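Local coordinates for bifunctional enzyme IspD/IspF (Campylobacter jejuni, PDB 1W55), which makes 4-diphosphocytidyl-2-C-methyl-D-erythritol from CTP and MEP, and converts its 2-phosphate to 2-C-methyl-D-erythritol 2,4-cyclodiphosphate with release of CMP, at residues D96-L101 / A189-F194; P122-A127 / L144-Q149. All blocks are in the same frame, centred on the assembly; numbering follows the deposited sequence.

Contact 1. Residues D96-L101 / A189-F194. With C (cytidine-5'-monophosphate), chain D; EDO (1,2-ethanediol), chain F.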
loop_
_atom_site.group_PDB
_atom_site.type_symbol
_atom_site.label_atom_id
_atom_site.label_comp_id
_atom_site.label_asym_id
_atom_site.label_seq_id
_atom_site.Cartn_x
_atom_site.Cartn_y
_atom_site.Cartn_z
ATOM N N ASP A 96 -13.507 -14.254 26.593
ATOM C CA ASP A 96 -14.635 -14.036 25.686
ATOM C C ASP A 96 -14.186 -14.279 24.238
ATOM O O ASP A 96 -13.169 -13.733 23.830
ATOM C CB ASP A 96 -15.118 -12.586 25.802
ATOM C CG ASP A 96 -15.363 -12.138 27.254
ATOM O OD1 ASP A 96 -15.756 -12.959 28.111
ATOM O OD2 ASP A 96 -15.206 -10.959 27.620
ATOM N N VAL A 97 -14.924 -15.066 23.448
ATOM C CA VAL A 97 -14.562 -15.202 22.019
ATOM C C VAL A 97 -14.690 -13.887 21.287
ATOM O O VAL A 97 -14.019 -13.674 20.283
ATOM C CB VAL A 97 -15.394 -16.243 21.190
ATOM C CG1 VAL A 97 -14.881 -17.633 21.369
ATOM C CG2 VAL A 97 -16.890 -16.135 21.435
ATOM N N ALA A 98 -15.560 -13.011 21.777
ATOM C CA ALA A 98 -15.803 -11.732 21.122
ATOM C C ALA A 98 -14.631 -10.760 21.265
ATOM O O ALA A 98 -14.620 -9.713 20.624
ATOM C CB ALA A 98 -17.109 -11.106 21.611
ATOM N N ARG A 99 -13.648 -11.121 22.090
ATOM C CA ARG A 99 -12.355 -10.426 22.135
ATOM C C ARG A 99 -11.381 -11.146 21.198
ATOM O O ARG A 99 -10.630 -12.045 21.606
ATOM C CB ARG A 99 -11.808 -10.382 23.565
ATOM C CG ARG A 99 -12.666 -9.560 24.495
ATOM C CD ARG A 99 -12.170 -9.550 25.926
ATOM N NE ARG A 99 -13.146 -9.016 26.871
ATOM C CZ ARG A 99 -13.358 -7.717 27.096
ATOM N NH1 ARG A 99 -12.655 -6.793 26.452
ATOM N NH2 ARG A 99 -14.268 -7.341 27.986
ATOM N N VAL A 100 -11.408 -10.744 19.935
ATOM C CA VAL A 100 -10.856 -11.568 18.863
ATOM C C VAL A 100 -9.356 -11.423 18.651
ATOM O O VAL A 100 -8.674 -12.419 18.436
ATOM C CB VAL A 100 -11.613 -11.346 17.528
ATOM C CG1 VAL A 100 -11.192 -12.372 16.517
ATOM C CG2 VAL A 100 -13.095 -11.455 17.749
ATOM N N LEU A 101 -8.850 -10.198 18.736
ATOM C CA LEU A 101 -7.474 -9.897 18.340
ATOM C C LEU A 101 -6.481 -9.754 19.498
ATOM O O LEU A 101 -5.505 -8.998 19.392
ATOM C CB LEU A 101 -7.443 -8.621 17.498
ATOM C CG LEU A 101 -8.172 -8.595 16.144
ATOM C CD1 LEU A 101 -8.056 -7.204 15.519
ATOM C CD2 LEU A 101 -7.648 -9.661 15.193
ATOM N N ALA A 189 -7.842 -6.014 22.572
ATOM C CA ALA A 189 -8.587 -6.957 23.393
ATOM C C ALA A 189 -10.029 -6.502 23.626
ATOM O O ALA A 189 -10.743 -7.116 24.400
ATOM C CB ALA A 189 -7.863 -7.226 24.704
ATOM N N ARG A 190 -10.446 -5.432 22.947
ATOM C CA ARG A 190 -11.829 -4.962 22.989
ATOM C C ARG A 190 -12.799 -6.086 22.645
ATOM O O ARG A 190 -12.485 -6.958 21.836
ATOM C CB ARG A 190 -12.060 -3.792 22.016
ATOM C CG ARG A 190 -13.560 -3.612 21.606
ATOM C CD ARG A 190 -13.861 -2.568 20.519
ATOM N NE ARG A 190 -13.311 -1.251 20.837
ATOM C CZ ARG A 190 -13.908 -0.338 21.603
ATOM N NH1 ARG A 190 -15.095 -0.584 22.148
ATOM N NH2 ARG A 190 -13.306 0.827 21.825
ATOM N N LYS A 191 -13.983 -6.037 23.254
ATOM C CA LYS A 191 -15.022 -7.031 23.022
ATOM C C LYS A 191 -16.010 -6.552 21.963
ATOM O O LYS A 191 -16.630 -5.495 22.109
ATOM C CB LYS A 191 -15.740 -7.335 24.335
ATOM C CG LYS A 191 -16.807 -8.420 24.266
ATOM C CD LYS A 191 -17.225 -8.873 25.663
ATOM C CE LYS A 191 -18.094 -7.836 26.353
ATOM N NZ LYS A 191 -18.172 -8.048 27.833
ATOM N N LEU A 192 -16.145 -7.322 20.891
ATOM C CA LEU A 192 -17.171 -7.035 19.898
ATOM C C LEU A 192 -18.559 -7.224 20.531
ATOM O O LEU A 192 -18.948 -8.333 20.919
ATOM C CB LEU A 192 -16.977 -7.891 18.643
ATOM C CG LEU A 192 -18.066 -7.925 17.569
ATOM C CD1 LEU A 192 -18.302 -6.556 16.955
ATOM C CD2 LEU A 192 -17.707 -8.933 16.480
ATOM N N THR A 193 -19.275 -6.117 20.675
ATOM C CA THR A 193 -20.569 -6.118 21.355
ATOM C C THR A 193 -21.645 -5.472 20.492
ATOM O O THR A 193 -22.731 -6.027 20.326
ATOM C CB THR A 193 -20.456 -5.396 22.716
ATOM O OG1 THR A 193 -19.582 -6.134 23.570
ATOM C CG2 THR A 193 -21.798 -5.424 23.466
ATOM N N PHE A 194 -21.314 -4.303 19.948
ATOM C CA PHE A 194 -22.225 -3.520 19.129
ATOM C C PHE A 194 -21.778 -3.576 17.677
ATOM O O PHE A 194 -20.585 -3.713 17.392
ATOM C CB PHE A 194 -22.253 -2.060 19.611
ATOM C CG PHE A 194 -22.483 -1.909 21.096
ATOM C CD1 PHE A 194 -21.409 -1.730 21.969
ATOM C CD2 PHE A 194 -23.773 -1.943 21.622
ATOM C CE1 PHE A 194 -21.620 -1.594 23.354
ATOM C CE2 PHE A 194 -23.996 -1.806 22.997
ATOM C CZ PHE A 194 -22.917 -1.632 23.865
HETATM O OP3 C D . -20.401 -9.637 27.263
HETATM P P C D . -21.224 -10.792 27.779
HETATM O OP1 C D . -22.579 -10.881 27.123
HETATM O OP2 C D . -21.211 -10.955 29.282
HETATM O "O5'" C D . -20.497 -12.102 27.182
HETATM C "C5'" C D . -19.146 -12.417 27.485
HETATM C "C4'" C D . -18.778 -13.772 26.878
HETATM O "O4'" C D . -19.436 -14.847 27.560
HETATM C "C3'" C D . -19.162 -13.883 25.415
HETATM O "O3'" C D . -18.044 -14.423 24.735
HETATM C "C2'" C D . -20.321 -14.856 25.380
HETATM O "O2'" C D . -20.355 -15.637 24.191
HETATM C "C1'" C D . -20.070 -15.708 26.614
HETATM N N1 C D . -21.328 -16.208 27.165
HETATM C C2 C D . -21.453 -17.586 27.403
HETATM O O2 C D . -20.495 -18.365 27.149
HETATM N N3 C D . -22.614 -18.050 27.910
HETATM C C4 C D . -23.655 -17.215 28.172
HETATM N N4 C D . -24.817 -17.712 28.673
HETATM C C5 C D . -23.545 -15.849 27.937
HETATM C C6 C D . -22.349 -15.362 27.424
HETATM C C1 EDO F . -15.710 -9.560 30.846
HETATM O O1 EDO F . -16.177 -9.251 29.541
HETATM C C2 EDO F . -14.666 -8.548 31.265
HETATM O O2 EDO F . -15.169 -7.251 31.042
#
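The K191 side chain passes slantwise over R99 and past D96 to the nucleotide. Its CB lies over one face of the R99 guanidinium, 3.7 Å from R99 CZ. CG rests on the A98 methyl. CD passes D96, with D96 OD2 3.5 Å away. The chain bends at chi3 (74°), and CE then nears the phosphate of the bound CMP. At the tip, K191 NZ donates to CMP OP3 at 2.8 Å. It also donates to O1 of an ethanediol, probably from the crystallisation liquor, and to A127 O of the second subunit.

Several partners hold the R99 guanidinium. R99 NH1 donates to A189 O at 2.8 Å, with that oxygen in the guanidinium plane. R99 NE forms a salt bridge to D96 OD2 at 2.9 Å, tilted from that plane. R99 NH2 forms a salt bridge with D128 of the second subunit and donates to the ethanediol O1, which D96 OD2 also binds. L192 N to A98 O joins the backbones, a nearly straight bond of 2.8 Å.

R99, held by D96, backs K191 at CB, A98 at CG, and the K191 amine reaches the nucleotide phosphate. This fits the predicted role of K191 in positioning MEP.

Contact 2. Residues P122-A127 / L144-Q149. With EDO (1,2-ethanediol), chain F.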
loop_
_atom_site.group_PDB
_atom_site.type_symbol
_atom_site.label_atom_id
_atom_site.label_comp_id
_atom_site.label_asym_id
_atom_site.label_seq_id
_atom_site.Cartn_x
_atom_site.Cartn_y
_atom_site.Cartn_z
ATOM N N PRO A 122 -6.225 -8.056 32.557
ATOM C CA PRO A 122 -5.961 -6.756 31.942
ATOM C C PRO A 122 -7.025 -5.736 32.324
ATOM O O PRO A 122 -8.166 -6.084 32.626
ATOM C CB PRO A 122 -6.006 -7.048 30.431
ATOM C CG PRO A 122 -6.231 -8.513 30.284
ATOM C CD PRO A 122 -6.773 -9.019 31.589
ATOM N N ALA A 123 -6.627 -4.471 32.319
ATOM C CA ALA A 123 -7.491 -3.369 32.699
ATOM C C ALA A 123 -6.990 -2.107 32.018
ATOM O O ALA A 123 -5.799 -1.980 31.716
ATOM C CB ALA A 123 -7.505 -3.188 34.207
ATOM N N LEU A 124 -7.909 -1.181 31.798
ATOM C CA LEU A 124 -7.609 0.104 31.203
ATOM C C LEU A 124 -8.189 1.193 32.084
ATOM O O LEU A 124 -9.245 1.020 32.681
ATOM C CB LEU A 124 -8.222 0.203 29.804
ATOM C CG LEU A 124 -7.717 -0.777 28.747
ATOM C CD1 LEU A 124 -8.602 -0.691 27.512
ATOM C CD2 LEU A 124 -6.250 -0.518 28.402
ATOM N N LYS A 125 -7.479 2.313 32.152
ATOM C CA LYS A 125 -7.959 3.506 32.830
ATOM C C LYS A 125 -8.794 4.312 31.846
ATOM O O LYS A 125 -8.767 4.052 30.641
ATOM C CB LYS A 125 -6.776 4.350 33.320
ATOM C CG LYS A 125 -5.836 3.649 34.311
ATOM C CD LYS A 125 -4.714 4.597 34.772
ATOM C CE LYS A 125 -3.328 3.965 34.601
ATOM N NZ LYS A 125 -2.706 4.223 33.254
ATOM N N VAL A 126 -9.505 5.310 32.366
ATOM C CA VAL A 126 -10.384 6.160 31.578
ATOM C C VAL A 126 -10.086 7.638 31.866
ATOM O O VAL A 126 -10.028 8.048 33.029
ATOM C CB VAL A 126 -11.879 5.858 31.899
ATOM C CG1 VAL A 126 -12.806 6.794 31.138
ATOM C CG2 VAL A 126 -12.216 4.405 31.583
ATOM N N ALA A 127 -9.931 8.431 30.805
ATOM C CA ALA A 127 -9.653 9.864 30.933
ATOM C C ALA A 127 -10.852 10.734 30.570
ATOM O O ALA A 127 -10.821 11.960 30.731
ATOM C CB ALA A 127 -8.459 10.245 30.090
ATOM N N LEU A 144 -11.752 -0.270 33.439
ATOM C CA LEU A 144 -12.467 -1.115 32.481
ATOM C C LEU A 144 -11.710 -2.424 32.377
ATOM O O LEU A 144 -10.520 -2.436 32.042
ATOM C CB LEU A 144 -12.600 -0.457 31.105
ATOM C CG LEU A 144 -13.271 0.919 31.035
ATOM C CD1 LEU A 144 -13.301 1.417 29.596
ATOM C CD2 LEU A 144 -14.676 0.950 31.649
ATOM N N ILE A 145 -12.388 -3.524 32.698
ATOM C CA ILE A 145 -11.741 -4.820 32.739
ATOM C C ILE A 145 -11.879 -5.555 31.402
ATOM O O ILE A 145 -12.893 -5.450 30.704
ATOM C CB ILE A 145 -12.283 -5.686 33.914
ATOM C CG1 ILE A 145 -12.197 -4.937 35.254
ATOM C CG2 ILE A 145 -11.543 -6.998 33.994
ATOM C CD1 ILE A 145 -10.763 -4.591 35.728
ATOM N N GLN A 146 -10.842 -6.302 31.064
ATOM C CA GLN A 146 -10.809 -7.052 29.826
ATOM C C GLN A 146 -10.490 -8.504 30.161
ATOM O O GLN A 146 -10.371 -8.885 31.331
ATOM C CB GLN A 146 -9.753 -6.474 28.870
ATOM C CG GLN A 146 -9.997 -5.030 28.401
ATOM C CD GLN A 146 -8.988 -4.587 27.335
ATOM O OE1 GLN A 146 -7.776 -4.776 27.501
ATOM N NE2 GLN A 146 -9.487 -4.018 26.235
ATOM N N THR A 147 -10.306 -9.277 29.106
ATOM C CA THR A 147 -10.087 -10.715 29.130
ATOM C C THR A 147 -8.946 -10.861 28.074
ATOM O O THR A 147 -8.813 -9.948 27.247
ATOM C CB THR A 147 -11.464 -11.318 28.708
ATOM O OG1 THR A 147 -12.131 -11.933 29.824
ATOM C CG2 THR A 147 -11.381 -12.344 27.675
ATOM N N PRO A 148 -8.101 -11.910 28.062
ATOM C CA PRO A 148 -8.134 -13.087 28.946
ATOM C C PRO A 148 -7.817 -12.820 30.415
ATOM O O PRO A 148 -7.160 -11.836 30.756
ATOM C CB PRO A 148 -7.039 -14.008 28.371
ATOM C CG PRO A 148 -6.646 -13.428 27.032
ATOM C CD PRO A 148 -6.986 -11.974 27.100
ATOM N N GLN A 149 -8.309 -13.704 31.278
ATOM C CA GLN A 149 -8.065 -13.604 32.707
ATOM C C GLN A 149 -7.548 -14.968 33.151
ATOM O O GLN A 149 -8.069 -15.996 32.724
ATOM C CB GLN A 149 -9.355 -13.233 33.449
ATOM C CG GLN A 149 -9.950 -11.874 33.060
ATOM C CD GLN A 149 -11.205 -11.488 33.847
ATOM O OE1 GLN A 149 -12.154 -12.269 33.947
ATOM N NE2 GLN A 149 -11.222 -10.267 34.377
HETATM C C1 EDO F . -15.710 -9.560 30.846
HETATM O O1 EDO F . -16.177 -9.251 29.541
HETATM C C2 EDO F . -14.666 -8.548 31.265
HETATM O O2 EDO F . -15.169 -7.251 31.042
#
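L144 O is approached by two groups of the strand 119-124. L124 N donates to it at 2.9 Å. The CA-H of A123 adds a weaker contact, with A123 CA 3.2 Å from L144 O. The return bond, L144 N to L124 O, is straighter at 169°. L124 and L144 are therefore an antiparallel hydrogen-bonded pair. A123 and I145 form the next pair, non-hydrogen-bonded. The backbone of A123 instead bonds to V183 of strand 180-184 and to G185 just after it. Past the end of strand 142-145, Q146 N still donates to P122 O at 3.1 Å.

One face of the sheet carries A123 and I145. The A123 methyl meets I145 CD1 at 3.9 Å, and F182 packs against both residues. The other face carries L124 and L144. L124 CD1 touches the amide end of Q146, coming within 3.7 Å of Q146 NE2. The Q146 chain is extended beyond CG (chi2 -174°), which carries its amide out to L124, and NE2 donates to E186 O. V126 CG2 meets the L144 isobutyl group at CG and CD1, the two side chains crossing at about a right angle. The P122 ring lies against the loop that follows strand 142-145, where P122 CD is 3.0 Å from P148 O. A cis peptide bond precedes P148.

L144 also pairs in an antiparallel ladder with a strand of the second subunit, and it packs on V126 there. I145 O accepts a bond from O2 of a bound ethanediol. The L124-L144 backbone groups bond each other within the sheet. The ladder at L144 carries the sheet across the interface. The contact places this end of the cytidylyltransferase sheet where it continues into the second subunit.

How the contacts relate
From the N terminus, the chain leaves strand 91-96 into the loop 96-101, the first half of contact 1. Helix 104-111 leads to strand 119-124, where contact 2 begins. After the short strands 130-132 and 135-137, the chain returns at 144-149 and closes contact 2. It then passes through strand 149-152, two helices and strand 180-184 before 189-194 closes contact 1. Contact 2 is therefore nested inside the larger loop. The two contacts touch: R99 CD packs on T147 CB at 3.4 Å. They share one ethanediol, and both reach the second subunit. Together they join the nucleotide-side loops to the strands through which the sheet continues into the second subunit.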